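Local coordinates for leucine-rich-repeat protein (Methanosarcina barkeri, PDB 4WNR) that binds GDP and magnesium through the Roc G domain of its Roc-COR module and is probably a serine/threonine protein kinase as a whole, at residues Asn40-Leu45 with Glu201-Glu206. Residues are numbered along the deposited sequence; the frame is centred on the assembly and turned at random.
Sequences NEVKVL and EHMQIE
H202 gives the one hydrogen bond between these segments, from its imidazole NE2 to the main-chain carbonyl O of E41, with the two atoms 2.5 Å apart. The oxygen receives it within its carbonyl plane, at a C=O...N angle of 158°. On the donor side the bond is tilted out of the imidazole plane, and the N-H...O angle is a bent 130°. With CG set between the backbone N and the carbonyl carbon (chi1 79°), the ring is carried towards the strand, with E41 O near its edge. Replacing H202 by an alanine is likely to leave the E41 carbonyl without this donor and to open a gap beside V42 and L256 of helix 243-256.

Apolar packing is the work of M203. Its chain bends at chi2 and brings SD to 3.4 Å from CG2 of V42, the two side chains crossing at about a right angle. Farther out, CE lies against the backbone of N40, 3.6 Å from its CA. V42 also meets the imidazole, its CG1 lying 4.1 Å from CE1 of H202, and packs on V200.

The E41 side chain starts away from the loop, and its carboxylate OE2 makes a salt bridge with K215 NZ.

Residues 40-45 belong to the central sheet of the P-loop-type Roc domain, and 201-206 lie in the loop between helix 186-198 and strand 206-208. One polar bond, flanked by thioether and valine packing, thus ties this loop to a buried inner strand of the sheet, away from the nucleotide.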
ATOM      1  N   ASN A  40      -8.629  16.116   0.449  1.00 88.98           N
ATOM      2  CA  ASN A  40      -9.031  15.476   1.706  1.00 86.94           C
ATOM      3  C   ASN A  40      -9.066  13.946   1.644  1.00 84.24           C
ATOM      4  O   ASN A  40     -10.037  13.317   2.073  1.00 84.42           O
ATOM      5  CB  ASN A  40     -10.389  16.017   2.180  1.00 87.95           C
ATOM      6  CG  ASN A  40     -10.408  17.531   2.332  1.00 88.75           C
ATOM      7  OD1 ASN A  40     -11.409  18.175   2.021  1.00 91.13           O
ATOM      8  ND2 ASN A  40      -9.309  18.108   2.817  1.00 87.72           N
ATOM      9  N   GLU A  41      -8.002  13.361   1.102  1.00 81.37           N
ATOM     10  CA  GLU A  41      -7.836  11.906   1.071  1.00 79.19           C
ATOM     11  C   GLU A  41      -6.421  11.508   1.464  1.00 78.53           C
ATOM     12  O   GLU A  41      -5.454  12.162   1.073  1.00 78.22           O
ATOM     13  CB  GLU A  41      -8.162  11.330  -0.310  1.00 78.37           C
ATOM     14  CG  GLU A  41      -9.535  10.682  -0.409  1.00 78.96           C
ATOM     15  CD  GLU A  41      -9.660   9.709  -1.569  1.00 79.46           C
ATOM     16  OE1 GLU A  41      -8.625   9.280  -2.117  1.00 80.51           O
ATOM     17  OE2 GLU A  41     -10.804   9.359  -1.929  1.00 81.14           O
ATOM     18  N   VAL A  42      -6.315  10.430   2.240  1.00 77.01           N
ATOM     19  CA  VAL A  42      -5.026   9.902   2.686  1.00 75.27           C
ATOM     20  C   VAL A  42      -5.062   8.380   2.667  1.00 73.64           C
ATOM     21  O   VAL A  42      -6.076   7.773   3.017  1.00 74.06           O
ATOM     22  CB  VAL A  42      -4.681  10.340   4.127  1.00 76.01           C
ATOM     23  CG1 VAL A  42      -3.212  10.078   4.429  1.00 76.04           C
ATOM     24  CG2 VAL A  42      -5.005  11.808   4.351  1.00 77.66           C
ATOM     25  N   LYS A  43      -3.952   7.773   2.259  1.00 72.05           N
ATOM     26  CA  LYS A  43      -3.776   6.329   2.376  1.00 70.94           C
ATOM     27  C   LYS A  43      -3.127   6.021   3.722  1.00 68.24           C
ATOM     28  O   LYS A  43      -2.082   6.582   4.052  1.00 67.01           O
ATOM     29  CB  LYS A  43      -2.914   5.785   1.234  1.00 72.03           C
ATOM     30  CG  LYS A  43      -2.830   4.265   1.210  1.00 72.58           C
ATOM     31  CD  LYS A  43      -2.267   3.733  -0.100  1.00 72.83           C
ATOM     32  CE  LYS A  43      -0.777   3.994  -0.219  1.00 72.99           C
ATOM     33  NZ  LYS A  43      -0.228   3.490  -1.508  1.00 73.17           N
ATOM     34  N   VAL A  44      -3.760   5.145   4.497  1.00 67.01           N
ATOM     35  CA  VAL A  44      -3.225   4.719   5.790  1.00 66.99           C
ATOM     36  C   VAL A  44      -2.722   3.284   5.668  1.00 66.38           C
ATOM     37  O   VAL A  44      -3.473   2.385   5.284  1.00 66.63           O
ATOM     38  CB  VAL A  44      -4.279   4.826   6.912  1.00 66.64           C
ATOM     39  CG1 VAL A  44      -3.720   4.315   8.233  1.00 66.02           C
ATOM     40  CG2 VAL A  44      -4.735   6.268   7.070  1.00 66.45           C
ATOM     41  N   LEU A  45      -1.453   3.078   6.005  1.00 65.27           N
ATOM     42  CA  LEU A  45      -0.794   1.787   5.824  1.00 64.65           C
ATOM     43  C   LEU A  45      -0.544   1.091   7.159  1.00 63.63           C
ATOM     44  O   LEU A  45       0.294   1.531   7.948  1.00 62.07           O
ATOM     45  CB  LEU A  45       0.530   1.981   5.082  1.00 65.82           C
ATOM     46  CG  LEU A  45       0.392   2.454   3.630  1.00 66.86           C
ATOM     47  CD1 LEU A  45       1.636   3.194   3.170  1.00 67.22           C
ATOM     48  CD2 LEU A  45       0.090   1.285   2.703  1.00 67.27           C
ATOM     49  N   GLU A 201       0.396  16.917   4.892  1.00 97.67           N
ATOM     50  CA  GLU A 201       0.724  18.035   3.997  1.00100.31           C
ATOM     51  C   GLU A 201      -0.236  18.204   2.820  1.00100.47           C
ATOM     52  O   GLU A 201      -0.552  19.332   2.437  1.00102.77           O
ATOM     53  CB  GLU A 201       2.159  17.907   3.476  1.00102.25           C
ATOM     54  CG  GLU A 201       3.225  18.127   4.542  1.00104.60           C
ATOM     55  CD  GLU A 201       4.580  18.498   3.963  1.00106.67           C
ATOM     56  OE1 GLU A 201       5.578  17.824   4.303  1.00108.45           O
ATOM     57  OE2 GLU A 201       4.651  19.461   3.169  1.00106.84           O
ATOM     58  N   HIS A 202      -0.706  17.095   2.254  1.00 99.32           N
ATOM     59  CA  HIS A 202      -1.576  17.145   1.071  1.00100.94           C
ATOM     60  C   HIS A 202      -3.074  17.183   1.407  1.00101.26           C
ATOM     61  O   HIS A 202      -3.919  16.976   0.533  1.00101.60           O
ATOM     62  CB  HIS A 202      -1.258  15.987   0.113  1.00102.28           C
ATOM     63  CG  HIS A 202      -1.843  14.672   0.525  1.00101.55           C
ATOM     64  ND1 HIS A 202      -1.286  13.883   1.507  1.00101.60           N
ATOM     65  CD2 HIS A 202      -2.929  14.002   0.075  1.00100.42           C
ATOM     66  CE1 HIS A 202      -2.010  12.788   1.651  1.00102.29           C
ATOM     67  NE2 HIS A 202      -3.011  12.835   0.792  1.00101.39           N
ATOM     68  N   MET A 203      -3.396  17.464   2.667  1.00101.40           N
ATOM     69  CA  MET A 203      -4.786  17.643   3.087  1.00101.74           C
ATOM     70  C   MET A 203      -5.283  19.033   2.684  1.00102.84           C
ATOM     71  O   MET A 203      -6.446  19.204   2.313  1.00103.99           O
ATOM     72  CB  MET A 203      -4.919  17.462   4.604  1.00100.83           C
ATOM     73  CG  MET A 203      -6.193  16.754   5.029  1.00100.97           C
ATOM     74  SD  MET A 203      -6.193  15.030   4.504  1.00101.10           S
ATOM     75  CE  MET A 203      -7.847  14.533   4.967  1.00100.26           C
ATOM     76  N   GLN A 204      -4.389  20.017   2.763  1.00102.84           N
ATOM     77  CA  GLN A 204      -4.696  21.397   2.384  1.00103.54           C
ATOM     78  C   GLN A 204      -4.650  21.620   0.870  1.00102.47           C
ATOM     79  O   GLN A 204      -5.191  22.611   0.375  1.00103.19           O
ATOM     80  CB  GLN A 204      -3.723  22.362   3.072  1.00105.35           C
ATOM     81  CG  GLN A 204      -3.753  22.302   4.594  1.00107.42           C
ATOM     82  CD  GLN A 204      -5.091  22.733   5.173  1.00109.56           C
ATOM     83  OE1 GLN A 204      -5.597  23.811   4.855  1.00109.34           O
ATOM     84  NE2 GLN A 204      -5.670  21.895   6.029  1.00110.86           N
ATOM     85  N   ILE A 205      -4.003  20.709   0.143  1.00100.02           N
ATOM     86  CA  ILE A 205      -3.908  20.805  -1.317  1.00 98.57           C
ATOM     87  C   ILE A 205      -5.284  20.606  -1.957  1.00 97.19           C
ATOM     88  O   ILE A 205      -6.081  19.785  -1.500  1.00 95.29           O
ATOM     89  CB  ILE A 205      -2.890  19.791  -1.893  1.00 98.89           C
ATOM     90  CG1 ILE A 205      -1.474  20.149  -1.421  1.00 99.27           C
ATOM     91  CG2 ILE A 205      -2.942  19.768  -3.420  1.00 98.67           C
ATOM     92  CD1 ILE A 205      -0.405  19.140  -1.796  1.00 99.42           C
ATOM     93  N   GLU A 206      -5.544  21.367  -3.021  1.00 96.88           N
ATOM     94  CA  GLU A 206      -6.845  21.363  -3.695  1.00 96.23           C
ATOM     95  C   GLU A 206      -6.712  21.077  -5.192  1.00 92.75           C
ATOM     96  O   GLU A 206      -5.713  21.431  -5.822  1.00 89.63           O
ATOM     97  CB  GLU A 206      -7.585  22.686  -3.457  1.00 98.82           C
ATOM     98  CG  GLU A 206      -6.760  23.941  -3.713  1.00101.31           C
ATOM     99  CD  GLU A 206      -7.538  25.223  -3.471  1.00103.85           C
ATOM    100  OE1 GLU A 206      -8.513  25.203  -2.688  1.00103.05           O
ATOM    101  OE2 GLU A 206      -7.167  26.261  -4.062  1.00107.48           O
TER